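Local coordinates for protein histidyl-trna synthetase (Thermus thermophilus, PDB 1H4V) that joins L-histidine to its cognate tRNA at the expense of ATP, working as a homodimeric class II aminoacyl-tRNA synthetase, at residues R18-I23 with G308-A313; L39-F44 with M86-L91; V166-D171 with E231-H236; G392-K397 with L407-V412. All blocks are in the same frame, centred on the assembly; numbering follows the deposited sequence.

Interaction 1 of 4, residues R18-I23 with G308-A313; sequences RMHQRI and GVERVA. With SO4 (sulfate ion), chain B.
V309 sets its CG1 methyl over the centre of one face of the H20 ring. This CG1 stands 3.6 Å from the ring centroid of H20 and 10° off the ring normal, a CH-pi contact that suits a branched aliphatic residue. The ring's edge is met by E310: OE2 of E310 lies 3.3 Å from CE1 of H20, with carboxylate and ring planes nearly perpendicular. That approach is not a hydrogen bond; OE2 is held by ND1 of H125. With CG1 of I23 anti to its carbonyl carbon (chi1 -63°) and the chain extended beyond, CD1 of I23 reaches 3.9 Å from CG1 of V312 and equally close to CB of A313. CB of the small A313 also touches CG of M19 at 4.0 Å.

R18 and R22, one turn apart, hold a sulfate ion that probably came from the crystallisation liquor. Both guanidinium groups meet it edge-on. NE of R18 gives a nearly straight bond to sulfate O4 at 2.6 Å, and its NH2 bonds to O1; NE of R22 reaches O2 at 2.9 Å, with a weak bond from its NH2 to O1. A leucine in place of R18 would probably leave the anion to R22 on this side and the carbonyl of P324 without the NH2 it now binds.

The axes of 18-23 and 309-313 cross at 107°, 9.9 Å apart at closest approach. Helix 309-318 follows strand 302-308 in class II motif 3, and I23 and V312 both touch F307 of that strand, while strand 123-132 flanks V309 and E310.

Interaction 2 of 4, residues L39-F44 with M86-L91; sequences LVTPIF and MVRAYL
R88 leaves its helix with CG anti to the backbone N (chi1 -170°), then bends at chi2 (-80°) and chi3 (-57°), and the doubled-back chain delivers its guanidinium to the loop 39-44. NH2 of R88 comes within 3.7 Å of CD of P42 and 4.2 Å of CB of T41, the side chains of P42 and R88 crossing at a slant. These are van der Waals contacts; the charge is answered by carboxylates. NE pairs with E45, and NH1 forms salt bridges with E92 and with D11 of the second subunit. With three acidic partners the guanidinium is probably restrained from turning, and arginine, with several N-H groups pointing different ways, suits a buried place among them.

The apolar half of the contact is looser. The two methyls of L39 divide their work: CD1 faces CG of M86 at 4.5 Å, while CD2 faces CB of A89 at 4.4 Å. A small residue at A89 lets the helix come near the loop. P42, a residue with no N-H to satisfy, suits a loop between two strands; its place is consistent with the proline of class II motif 1, a dimer-interface element.

Indeed, D11 of the second subunit packs against T41, P42 and A89, and Q123 of that subunit bonds to the backbone N of I43. Within the chain, the loop leads from strand 37-38 to strand 44-46, L39 and T41 rest on M106 of strand 102-111, and M86 of helix 83-92 leans on N128 and E130 of strand 123-132.

Interaction 3 of 4, residues V166-D171 with E231-H236; sequences VGDPED and EEARAH
Two helix N-termini meet here through a shared water, with half of a capping box on one side. The box belongs to helix 169-183: D168 is its N-cap residue, and D171, three positions on, holds CG anti to its carbonyl carbon (chi1 -58°), which turns OD2 back to accept the backbone N of D168 at 2.9 Å. The reciprocal bond is missing; the side chain of D168 has other partners. Its OD1 forms a salt bridge with R266, and its OD2 accepts a hydrogen bond from the water at 2.7 Å. The same water donates to OD2 of D171 at 2.8 Å and accepts from N of A233 at 2.9 Å, in the first turn of helix 231-246. Two acidic residues thus face that helix start, where the helix dipole would probably steady their charge.

A233 is small enough for close approach: CB lies 3.8 Å from CA of G167, a residue whose positive phi (62°) suits glycine. A leucine in place of D171 would probably leave N of D168 without its acceptor and the water with one partner fewer. The contact closes the base of the segment inserted between the two parts of the catalytic region. E232 brings a like charge, its OE1 being 4.1 Å from OD2 of D168, a repulsion R266 may ease. Against the methyl CB of A233, OD2 of D171 packs at 3.5 Å.

Interaction 4 of 4, residues G392-K397 with L407-V412; sequences GEVTLK and LSREEV
The amide N of V394 donates to O of L407 at 2.7 Å, and the acceptor is met almost head-on, with a C=O...N angle of 172°. The return bond, N of L407 to O of V394 at 2.9 Å, makes these two a hydrogen-bonded antiparallel pair of the beta hairpin 393-398/404-408 in the anticodon-binding domain. Next to it, E393 and S408 form a non-hydrogen-bonded pair, pressed together to 4.0 Å between their CA atoms. A weak bond from N of R409 to O of G392 prolongs the pairing; G392, with its positive phi, is the C-prime residue of the Schellman motif that ends helix 386-391.

The side chains of V394 and L407 share one face of the sheet. L407 holds CG between its backbone N and carbonyl carbon (chi1 57°), a cramped rotamer that swings CD2 toward the partner strand, 3.6 Å from CD1 of L396; the two side chains cross at about a right angle. V394 uses the branch CG2, touching CG2 of V412 at 4.1 Å. Beta-branched valine suits the strand, and the leucines pack against the helices: L347 of helix 338-351 packs on V394, and Y415 of helix 412-419 on L396 and L407. On E393 the polar end belongs to R406, its salt-bridge partner.

Where strand 404-408 ends, N of S408 bonds to OE1 of E411 at 3.2 Å through the anti lone pair. R409 then runs its chain across V394, CG lying 3.8 Å from CG2 of V394.

Interaction 1 closes the widest loop of the four, bringing helix 14-33 to the helix of motif 3, and interactions 2 and 3 are nested inside it in that order. These three lie in the catalytic region. Strands 102-111 and 123-132 of its large mixed sheet flank interaction 2, and 123-132 also borders interaction 1, whose centre is 22 Å away. Interaction 3, 35 Å from the centre of interaction 1, marks the junction with the inserted segment. Interaction 4 comes last, in the separate five-stranded sheet of the anticodon-binding domain, its centre 75 Å from that of interaction 3. This is consistent with catalysis and anticodon recognition resting on separately folded domains.

Interaction 1 of 4, residues R18-I23 with G308-A313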
loop_
_atom_site.group_PDB
_atom_site.type_symbol
_atom_site.label_atom_id
_atom_site.label_comp_id
_atom_site.label_asym_id
_atom_site.label_seq_id
_atom_site.Cartn_x
_atom_site.Cartn_y
_atom_site.Cartn_z
ATOM N N ARG A 18 2.660 -9.712 7.325
ATOM C CA ARG A 18 1.867 -10.754 6.701
ATOM C C ARG A 18 0.442 -10.769 7.249
ATOM O O ARG A 18 -0.508 -11.016 6.509
ATOM C CB ARG A 18 2.556 -12.112 6.861
ATOM C CG ARG A 18 3.741 -12.301 5.898
ATOM C CD ARG A 18 4.565 -13.549 6.233
ATOM N NE ARG A 18 3.732 -14.750 6.275
ATOM C CZ ARG A 18 3.979 -15.800 7.051
ATOM N NH1 ARG A 18 5.034 -15.793 7.854
ATOM N NH2 ARG A 18 3.177 -16.856 7.023
ATOM N N MET A 19 0.298 -10.473 8.535
ATOM C CA MET A 19 -1.023 -10.434 9.136
ATOM C C MET A 19 -1.829 -9.285 8.509
ATOM O O MET A 19 -2.990 -9.460 8.160
ATOM C CB MET A 19 -0.915 -10.240 10.648
ATOM C CG MET A 19 -2.223 -10.466 11.371
ATOM S SD MET A 19 -2.983 -12.062 10.926
ATOM C CE MET A 19 -2.067 -13.164 11.970
ATOM N N HIS A 20 -1.201 -8.119 8.359
ATOM C CA HIS A 20 -1.856 -6.960 7.758
ATOM C C HIS A 20 -2.269 -7.255 6.320
ATOM O O HIS A 20 -3.356 -6.861 5.878
ATOM C CB HIS A 20 -0.929 -5.734 7.751
ATOM C CG HIS A 20 -0.904 -4.980 9.044
ATOM N ND1 HIS A 20 -0.783 -3.606 9.099
ATOM C CD2 HIS A 20 -0.995 -5.403 10.328
ATOM C CE1 HIS A 20 -0.806 -3.217 10.361
ATOM N NE2 HIS A 20 -0.932 -4.286 11.126
ATOM N N GLN A 21 -1.394 -7.933 5.584
ATOM C CA GLN A 21 -1.683 -8.254 4.192
ATOM C C GLN A 21 -2.832 -9.248 4.071
ATOM O O GLN A 21 -3.597 -9.190 3.113
ATOM C CB GLN A 21 -0.427 -8.794 3.499
ATOM C CG GLN A 21 0.730 -7.791 3.547
ATOM C CD GLN A 21 2.002 -8.300 2.919
ATOM O OE1 GLN A 21 2.420 -9.425 3.173
ATOM N NE2 GLN A 21 2.643 -7.460 2.108
ATOM N N ARG A 22 -2.960 -10.149 5.041
ATOM C CA ARG A 22 -4.035 -11.125 5.015
ATOM C C ARG A 22 -5.354 -10.410 5.243
ATOM O O ARG A 22 -6.343 -10.642 4.542
ATOM C CB ARG A 22 -3.840 -12.181 6.105
ATOM C CG ARG A 22 -2.906 -13.303 5.727
ATOM C CD ARG A 22 -3.339 -14.580 6.418
ATOM N NE ARG A 22 -2.437 -15.694 6.156
ATOM C CZ ARG A 22 -2.673 -16.942 6.550
ATOM N NH1 ARG A 22 -3.785 -17.219 7.215
ATOM N NH2 ARG A 22 -1.792 -17.903 6.295
ATOM N N ILE A 23 -5.351 -9.537 6.243
ATOM C CA ILE A 23 -6.530 -8.775 6.595
ATOM C C ILE A 23 -7.031 -7.971 5.407
ATOM O O ILE A 23 -8.224 -8.015 5.082
ATOM C CB ILE A 23 -6.228 -7.850 7.786
ATOM C CG1 ILE A 23 -5.873 -8.713 9.006
ATOM C CG2 ILE A 23 -7.430 -6.981 8.100
ATOM C CD1 ILE A 23 -5.417 -7.936 10.211
ATOM N N GLY A 308 -10.100 -0.686 11.754
ATOM C CA GLY A 308 -8.659 -0.565 11.882
ATOM C C GLY A 308 -7.961 -1.898 11.731
ATOM O O GLY A 308 -8.277 -2.865 12.426
ATOM N N VAL A 309 -7.018 -1.952 10.808
ATOM C CA VAL A 309 -6.260 -3.170 10.571
ATOM C C VAL A 309 -5.557 -3.626 11.852
ATOM O O VAL A 309 -5.600 -4.813 12.192
ATOM C CB VAL A 309 -5.239 -2.947 9.433
ATOM C CG1 VAL A 309 -4.382 -4.186 9.234
ATOM C CG2 VAL A 309 -5.999 -2.602 8.136
ATOM N N GLU A 310 -4.933 -2.692 12.571
ATOM C CA GLU A 310 -4.245 -3.040 13.811
ATOM C C GLU A 310 -5.223 -3.540 14.873
ATOM O O GLU A 310 -4.899 -4.444 15.633
ATOM C CB GLU A 310 -3.450 -1.852 14.372
ATOM C CG GLU A 310 -2.221 -1.448 13.566
ATOM C CD GLU A 310 -2.557 -0.574 12.363
ATOM O OE1 GLU A 310 -3.747 -0.200 12.199
ATOM O OE2 GLU A 310 -1.626 -0.255 11.587
ATOM N N ARG A 311 -6.418 -2.956 14.925
ATOM C CA ARG A 311 -7.423 -3.387 15.895
ATOM C C ARG A 311 -7.771 -4.843 15.610
ATOM O O ARG A 311 -7.891 -5.660 16.522
ATOM C CB ARG A 311 -8.703 -2.552 15.775
ATOM C CG ARG A 311 -8.593 -1.111 16.230
ATOM C CD ARG A 311 -8.633 -0.990 17.745
ATOM N NE ARG A 311 -8.608 0.408 18.176
ATOM C CZ ARG A 311 -9.573 1.287 17.920
ATOM N NH1 ARG A 311 -10.651 0.913 17.240
ATOM N NH2 ARG A 311 -9.451 2.544 18.332
ATOM N N VAL A 312 -7.954 -5.150 14.329
ATOM C CA VAL A 312 -8.301 -6.500 13.910
ATOM C C VAL A 312 -7.175 -7.489 14.170
ATOM O O VAL A 312 -7.431 -8.576 14.670
ATOM C CB VAL A 312 -8.706 -6.531 12.414
ATOM C CG1 VAL A 312 -8.899 -7.963 11.950
ATOM C CG2 VAL A 312 -10.010 -5.746 12.227
ATOM N N ALA A 313 -5.934 -7.117 13.849
ATOM C CA ALA A 313 -4.801 -8.011 14.097
ATOM C C ALA A 313 -4.714 -8.326 15.594
ATOM O O ALA A 313 -4.353 -9.439 15.980
ATOM C CB ALA A 313 -3.501 -7.376 13.619
HETATM S S SO4 B . 0.958 -15.707 4.055
HETATM O O1 SO4 B . 1.090 -16.845 4.986
HETATM O O2 SO4 B . -0.427 -15.206 4.081
HETATM O O3 SO4 B . 1.290 -16.126 2.683
HETATM O O4 SO4 B . 1.886 -14.636 4.467
#

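Interaction 2 of 4, residues L39-F44 with M86-L91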
loop_
_atom_site.group_PDB
_atom_site.type_symbol
_atom_site.label_atom_id
_atom_site.label_comp_id
_atom_site.label_asym_id
_atom_site.label_seq_id
_atom_site.Cartn_x
_atom_site.Cartn_y
_atom_site.Cartn_z
ATOM N N LEU A 39 -10.187 1.980 -4.711
ATOM C CA LEU A 39 -9.764 3.355 -4.923
ATOM C C LEU A 39 -8.635 3.724 -3.953
ATOM O O LEU A 39 -8.697 3.401 -2.762
ATOM C CB LEU A 39 -10.976 4.270 -4.723
ATOM C CG LEU A 39 -10.934 5.801 -4.736
ATOM C CD1 LEU A 39 -10.140 6.267 -3.557
ATOM C CD2 LEU A 39 -10.350 6.327 -6.041
ATOM N N VAL A 40 -7.590 4.366 -4.463
ATOM C CA VAL A 40 -6.492 4.800 -3.602
ATOM C C VAL A 40 -6.380 6.328 -3.695
ATOM O O VAL A 40 -6.085 6.866 -4.763
ATOM C CB VAL A 40 -5.122 4.190 -4.017
ATOM C CG1 VAL A 40 -4.042 4.690 -3.060
ATOM C CG2 VAL A 40 -5.174 2.657 -3.993
ATOM N N THR A 41 -6.630 7.027 -2.591
ATOM C CA THR A 41 -6.527 8.482 -2.599
ATOM C C THR A 41 -5.148 8.893 -2.116
ATOM O O THR A 41 -4.388 8.067 -1.602
ATOM C CB THR A 41 -7.577 9.140 -1.685
ATOM O OG1 THR A 41 -7.338 8.767 -0.321
ATOM C CG2 THR A 41 -8.964 8.702 -2.088
ATOM N N PRO A 42 -4.798 10.179 -2.278
ATOM C CA PRO A 42 -3.481 10.640 -1.832
ATOM C C PRO A 42 -3.308 10.626 -0.315
ATOM O O PRO A 42 -4.279 10.632 0.441
ATOM C CB PRO A 42 -3.403 12.054 -2.406
ATOM C CG PRO A 42 -4.200 11.941 -3.667
ATOM C CD PRO A 42 -5.410 11.171 -3.181
ATOM N N ILE A 43 -2.054 10.599 0.118
ATOM C CA ILE A 43 -1.731 10.605 1.535
ATOM C C ILE A 43 -2.150 11.936 2.182
ATOM O O ILE A 43 -2.521 11.980 3.349
ATOM C CB ILE A 43 -0.223 10.380 1.737
ATOM C CG1 ILE A 43 0.162 8.972 1.251
ATOM C CG2 ILE A 43 0.149 10.615 3.177
ATOM C CD1 ILE A 43 -0.437 7.812 2.048
ATOM N N PHE A 44 -2.078 13.025 1.425
ATOM C CA PHE A 44 -2.484 14.328 1.949
ATOM C C PHE A 44 -3.407 15.045 0.978
ATOM O O PHE A 44 -3.421 14.752 -0.219
ATOM C CB PHE A 44 -1.267 15.214 2.273
ATOM C CG PHE A 44 -0.341 15.467 1.107
ATOM C CD1 PHE A 44 -0.757 16.213 0.009
ATOM C CD2 PHE A 44 0.963 14.981 1.128
ATOM C CE1 PHE A 44 0.116 16.474 -1.059
ATOM C CE2 PHE A 44 1.844 15.235 0.068
ATOM C CZ PHE A 44 1.415 15.985 -1.030
ATOM N N MET A 86 -12.864 9.814 -0.119
ATOM C CA MET A 86 -13.571 9.021 -1.122
ATOM C C MET A 86 -14.698 9.821 -1.745
ATOM O O MET A 86 -14.886 9.770 -2.959
ATOM C CB MET A 86 -14.079 7.715 -0.498
ATOM C CG MET A 86 -12.904 6.829 -0.100
ATOM S SD MET A 86 -13.253 5.485 1.016
ATOM C CE MET A 86 -13.821 4.237 -0.175
ATOM N N VAL A 87 -15.431 10.567 -0.921
ATOM C CA VAL A 87 -16.516 11.416 -1.424
ATOM C C VAL A 87 -15.907 12.477 -2.344
ATOM O O VAL A 87 -16.466 12.796 -3.392
ATOM C CB VAL A 87 -17.259 12.144 -0.281
ATOM C CG1 VAL A 87 -18.208 13.191 -0.866
ATOM C CG2 VAL A 87 -18.033 11.149 0.564
ATOM N N ARG A 88 -14.751 13.009 -1.946
ATOM C CA ARG A 88 -14.053 14.020 -2.729
ATOM C C ARG A 88 -13.642 13.430 -4.077
ATOM O O ARG A 88 -13.599 14.134 -5.086
ATOM C CB ARG A 88 -12.828 14.523 -1.955
ATOM C CG ARG A 88 -12.125 15.758 -2.539
ATOM C CD ARG A 88 -11.211 15.388 -3.703
ATOM N NE ARG A 88 -10.213 14.401 -3.300
ATOM C CZ ARG A 88 -9.651 13.527 -4.126
ATOM N NH1 ARG A 88 -9.983 13.513 -5.407
ATOM N NH2 ARG A 88 -8.776 12.651 -3.666
ATOM N N ALA A 89 -13.348 12.134 -4.096
ATOM C CA ALA A 89 -12.959 11.467 -5.336
ATOM C C ALA A 89 -14.186 11.209 -6.221
ATOM O O ALA A 89 -14.118 11.355 -7.440
ATOM C CB ALA A 89 -12.239 10.145 -5.027
ATOM N N TYR A 90 -15.296 10.825 -5.598
ATOM C CA TYR A 90 -16.542 10.552 -6.312
ATOM C C TYR A 90 -16.946 11.823 -7.070
ATOM O O TYR A 90 -17.413 11.772 -8.212
ATOM C CB TYR A 90 -17.625 10.174 -5.296
ATOM C CG TYR A 90 -19.027 10.004 -5.843
ATOM C CD1 TYR A 90 -19.519 8.739 -6.178
ATOM C CD2 TYR A 90 -19.888 11.096 -5.959
ATOM C CE1 TYR A 90 -20.844 8.564 -6.608
ATOM C CE2 TYR A 90 -21.212 10.937 -6.388
ATOM C CZ TYR A 90 -21.686 9.670 -6.707
ATOM O OH TYR A 90 -23.001 9.502 -7.103
ATOM N N LEU A 91 -16.745 12.959 -6.414
ATOM C CA LEU A 91 -17.049 14.263 -6.982
ATOM C C LEU A 91 -16.085 14.633 -8.103
ATOM O O LEU A 91 -16.508 14.987 -9.204
ATOM C CB LEU A 91 -16.969 15.336 -5.888
ATOM C CG LEU A 91 -18.245 15.838 -5.204
ATOM C CD1 LEU A 91 -19.396 14.858 -5.364
ATOM C CD2 LEU A 91 -17.936 16.101 -3.748
#

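Interaction 3 of 4, residues V166-D171 with E231-H236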
loop_
_atom_site.group_PDB
_atom_site.type_symbol
_atom_site.label_atom_id
_atom_site.label_comp_id
_atom_site.label_asym_id
_atom_site.label_seq_id
_atom_site.Cartn_x
_atom_site.Cartn_y
_atom_site.Cartn_z
ATOM N N VAL A 166 -29.484 7.907 14.035
ATOM C CA VAL A 166 -29.314 9.269 14.519
ATOM C C VAL A 166 -30.376 10.182 13.898
ATOM O O VAL A 166 -30.306 11.404 14.025
ATOM C CB VAL A 166 -27.901 9.807 14.210
ATOM C CG1 VAL A 166 -26.864 8.978 14.963
ATOM C CG2 VAL A 166 -27.636 9.770 12.723
ATOM N N GLY A 167 -31.346 9.562 13.223
ATOM C CA GLY A 167 -32.452 10.275 12.600
ATOM C C GLY A 167 -32.157 11.285 11.506
ATOM O O GLY A 167 -31.031 11.400 11.031
ATOM N N ASP A 168 -33.189 12.016 11.094
ATOM C CA ASP A 168 -33.040 13.039 10.067
ATOM C C ASP A 168 -32.699 14.362 10.750
ATOM O O ASP A 168 -32.975 14.539 11.933
ATOM C CB ASP A 168 -34.331 13.169 9.256
ATOM C CG ASP A 168 -34.684 11.886 8.514
ATOM O OD1 ASP A 168 -33.753 11.201 8.036
ATOM O OD2 ASP A 168 -35.889 11.567 8.396
ATOM N N PRO A 169 -32.090 15.308 10.016
ATOM C CA PRO A 169 -31.721 16.606 10.592
ATOM C C PRO A 169 -32.811 17.349 11.373
ATOM O O PRO A 169 -32.500 18.097 12.305
ATOM C CB PRO A 169 -31.204 17.394 9.381
ATOM C CG PRO A 169 -31.865 16.731 8.219
ATOM C CD PRO A 169 -31.791 15.275 8.577
ATOM N N GLU A 170 -34.074 17.147 11.005
ATOM C CA GLU A 170 -35.167 17.804 11.717
ATOM C C GLU A 170 -35.320 17.103 13.071
ATOM O O GLU A 170 -35.730 17.708 14.062
ATOM C CB GLU A 170 -36.480 17.700 10.933
ATOM C CG GLU A 170 -36.327 17.750 9.417
ATOM C CD GLU A 170 -36.136 16.364 8.788
ATOM O OE1 GLU A 170 -37.055 15.517 8.909
ATOM O OE2 GLU A 170 -35.074 16.128 8.168
ATOM N N ASP A 171 -34.993 15.811 13.096
ATOM C CA ASP A 171 -35.072 15.027 14.321
ATOM C C ASP A 171 -33.899 15.409 15.214
ATOM O O ASP A 171 -34.022 15.466 16.435
ATOM C CB ASP A 171 -34.995 13.526 14.020
ATOM C CG ASP A 171 -36.092 13.053 13.081
ATOM O OD1 ASP A 171 -37.199 13.630 13.104
ATOM O OD2 ASP A 171 -35.850 12.087 12.329
ATOM N N GLU A 231 -40.731 10.184 11.738
ATOM C CA GLU A 231 -41.500 9.181 11.011
ATOM C C GLU A 231 -40.669 8.403 9.989
ATOM O O GLU A 231 -40.568 7.180 10.066
ATOM C CB GLU A 231 -42.683 9.854 10.307
ATOM C CG GLU A 231 -43.626 8.893 9.592
ATOM C CD GLU A 231 -44.352 7.968 10.549
ATOM O OE1 GLU A 231 -43.671 7.298 11.356
ATOM O OE2 GLU A 231 -45.602 7.905 10.492
ATOM N N GLU A 232 -40.083 9.122 9.034
ATOM C CA GLU A 232 -39.274 8.513 7.981
ATOM C C GLU A 232 -38.070 7.759 8.531
ATOM O O GLU A 232 -37.728 6.674 8.047
ATOM C CB GLU A 232 -38.799 9.585 6.996
ATOM C CG GLU A 232 -39.920 10.467 6.465
ATOM C CD GLU A 232 -39.525 11.253 5.225
ATOM O OE1 GLU A 232 -38.489 11.953 5.262
ATOM O OE2 GLU A 232 -40.256 11.175 4.210
ATOM N N ALA A 233 -37.440 8.339 9.550
ATOM C CA ALA A 233 -36.263 7.755 10.175
ATOM C C ALA A 233 -36.548 6.434 10.861
ATOM O O ALA A 233 -35.709 5.536 10.857
ATOM C CB ALA A 233 -35.665 8.738 11.177
ATOM N N ARG A 234 -37.730 6.312 11.450
ATOM C CA ARG A 234 -38.103 5.092 12.159
ATOM C C ARG A 234 -38.424 3.971 11.171
ATOM O O ARG A 234 -38.159 2.798 11.436
ATOM C CB ARG A 234 -39.307 5.374 13.069
ATOM N N ALA A 235 -38.978 4.346 10.024
ATOM C CA ALA A 235 -39.344 3.385 8.995
ATOM C C ALA A 235 -38.102 2.857 8.301
ATOM O O ALA A 235 -38.044 1.680 7.926
ATOM C CB ALA A 235 -40.279 4.040 7.973
ATOM N N HIS A 236 -37.115 3.735 8.123
ATOM C CA HIS A 236 -35.863 3.367 7.468
ATOM C C HIS A 236 -35.094 2.380 8.350
ATOM O O HIS A 236 -34.565 1.376 7.872
ATOM C CB HIS A 236 -35.027 4.623 7.207
ATOM C CG HIS A 236 -33.851 4.396 6.307
ATOM N ND1 HIS A 236 -32.647 3.898 6.761
ATOM C CD2 HIS A 236 -33.699 4.591 4.976
ATOM C CE1 HIS A 236 -31.805 3.798 5.747
ATOM N NE2 HIS A 236 -32.418 4.212 4.653
HETATM O O HOH W 1 -37.583 11.148 10.410
#

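Interaction 4 of 4, residues G392-K397 with L407-V412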
loop_
_atom_site.group_PDB
_atom_site.type_symbol
_atom_site.label_atom_id
_atom_site.label_comp_id
_atom_site.label_asym_id
_atom_site.label_seq_id
_atom_site.Cartn_x
_atom_site.Cartn_y
_atom_site.Cartn_z
ATOM N N GLY A 392 30.939 -28.881 -14.831
ATOM C CA GLY A 392 29.788 -28.096 -15.250
ATOM C C GLY A 392 28.517 -28.778 -14.771
ATOM O O GLY A 392 27.533 -28.884 -15.502
ATOM N N GLU A 393 28.549 -29.246 -13.528
ATOM C CA GLU A 393 27.423 -29.943 -12.924
ATOM C C GLU A 393 27.078 -29.356 -11.564
ATOM O O GLU A 393 27.676 -28.373 -11.126
ATOM C CB GLU A 393 27.759 -31.429 -12.763
ATOM C CG GLU A 393 28.039 -32.133 -14.073
ATOM C CD GLU A 393 28.544 -33.554 -13.889
ATOM O OE1 GLU A 393 28.736 -34.245 -14.910
ATOM O OE2 GLU A 393 28.751 -33.980 -12.732
ATOM N N VAL A 394 26.113 -29.983 -10.897
ATOM C CA VAL A 394 25.656 -29.553 -9.581
ATOM C C VAL A 394 25.176 -30.767 -8.806
ATOM O O VAL A 394 24.750 -31.767 -9.393
ATOM C CB VAL A 394 24.466 -28.575 -9.690
ATOM C CG1 VAL A 394 24.194 -27.927 -8.347
ATOM C CG2 VAL A 394 24.753 -27.531 -10.748
ATOM N N THR A 395 25.242 -30.676 -7.484
ATOM C CA THR A 395 24.782 -31.755 -6.633
ATOM C C THR A 395 23.569 -31.209 -5.918
ATOM O O THR A 395 23.624 -30.133 -5.327
ATOM C CB THR A 395 25.855 -32.164 -5.601
ATOM O OG1 THR A 395 26.944 -32.797 -6.284
ATOM C CG2 THR A 395 25.286 -33.128 -4.572
ATOM N N LEU A 396 22.464 -31.938 -5.996
ATOM C CA LEU A 396 21.237 -31.513 -5.342
ATOM C C LEU A 396 20.823 -32.534 -4.293
ATOM O O LEU A 396 21.075 -33.728 -4.434
ATOM C CB LEU A 396 20.111 -31.337 -6.370
ATOM C CG LEU A 396 20.276 -30.228 -7.423
ATOM C CD1 LEU A 396 19.072 -30.234 -8.368
ATOM C CD2 LEU A 396 20.423 -28.872 -6.738
ATOM N N LYS A 397 20.194 -32.053 -3.230
ATOM C CA LYS A 397 19.745 -32.932 -2.177
ATOM C C LYS A 397 18.375 -32.495 -1.696
ATOM O O LYS A 397 18.233 -31.419 -1.118
ATOM C CB LYS A 397 20.727 -32.912 -1.005
ATOM C CG LYS A 397 20.371 -33.889 0.104
ATOM C CD LYS A 397 21.313 -33.751 1.289
ATOM C CE LYS A 397 21.172 -34.924 2.242
ATOM N NZ LYS A 397 21.498 -36.202 1.540
ATOM N N LEU A 407 23.573 -33.637 -11.279
ATOM C CA LEU A 407 23.104 -33.341 -12.624
ATOM C C LEU A 407 23.828 -32.150 -13.236
ATOM O O LEU A 407 24.477 -31.377 -12.527
ATOM C CB LEU A 407 21.586 -33.094 -12.604
ATOM C CG LEU A 407 21.020 -32.004 -11.690
ATOM C CD1 LEU A 407 19.504 -32.011 -11.771
ATOM C CD2 LEU A 407 21.443 -32.246 -10.257
ATOM N N SER A 408 23.737 -32.024 -14.556
ATOM C CA SER A 408 24.373 -30.915 -15.265
ATOM C C SER A 408 23.557 -29.637 -15.055
ATOM O O SER A 408 22.368 -29.694 -14.740
ATOM C CB SER A 408 24.465 -31.224 -16.761
ATOM O OG SER A 408 23.175 -31.411 -17.321
ATOM N N ARG A 409 24.193 -28.485 -15.233
ATOM C CA ARG A 409 23.505 -27.215 -15.043
ATOM C C ARG A 409 22.302 -27.008 -15.954
ATOM O O ARG A 409 21.330 -26.381 -15.554
ATOM C CB ARG A 409 24.476 -26.049 -15.208
ATOM C CG ARG A 409 25.442 -25.902 -14.063
ATOM C CD ARG A 409 25.877 -24.460 -13.926
ATOM N NE ARG A 409 26.789 -24.260 -12.805
ATOM C CZ ARG A 409 27.138 -23.068 -12.334
ATOM N NH1 ARG A 409 26.648 -21.961 -12.882
ATOM N NH2 ARG A 409 27.988 -22.982 -11.319
ATOM N N GLU A 410 22.359 -27.535 -17.171
ATOM C CA GLU A 410 21.252 -27.376 -18.104
ATOM C C GLU A 410 20.002 -28.118 -17.640
ATOM O O GLU A 410 18.886 -27.748 -18.004
ATOM C CB GLU A 410 21.636 -27.893 -19.494
ATOM C CG GLU A 410 22.843 -27.225 -20.137
ATOM C CD GLU A 410 24.150 -27.558 -19.430
ATOM O OE1 GLU A 410 24.391 -28.755 -19.147
ATOM O OE2 GLU A 410 24.942 -26.624 -19.165
ATOM N N GLU A 411 20.192 -29.156 -16.830
ATOM C CA GLU A 411 19.084 -29.984 -16.348
ATOM C C GLU A 411 18.479 -29.551 -15.023
ATOM O O GLU A 411 17.406 -30.022 -14.654
ATOM C CB GLU A 411 19.538 -31.447 -16.206
ATOM C CG GLU A 411 20.121 -32.067 -17.463
ATOM C CD GLU A 411 20.690 -33.460 -17.219
ATOM O OE1 GLU A 411 21.562 -33.610 -16.330
ATOM O OE2 GLU A 411 20.268 -34.404 -17.921
ATOM N N VAL A 412 19.160 -28.673 -14.298
ATOM C CA VAL A 412 18.658 -28.238 -13.005
ATOM C C VAL A 412 17.271 -27.588 -13.017
ATOM O O VAL A 412 16.403 -27.956 -12.220
ATOM C CB VAL A 412 19.661 -27.298 -12.318
ATOM C CG1 VAL A 412 19.085 -26.768 -11.014
ATOM C CG2 VAL A 412 20.940 -28.056 -12.040
#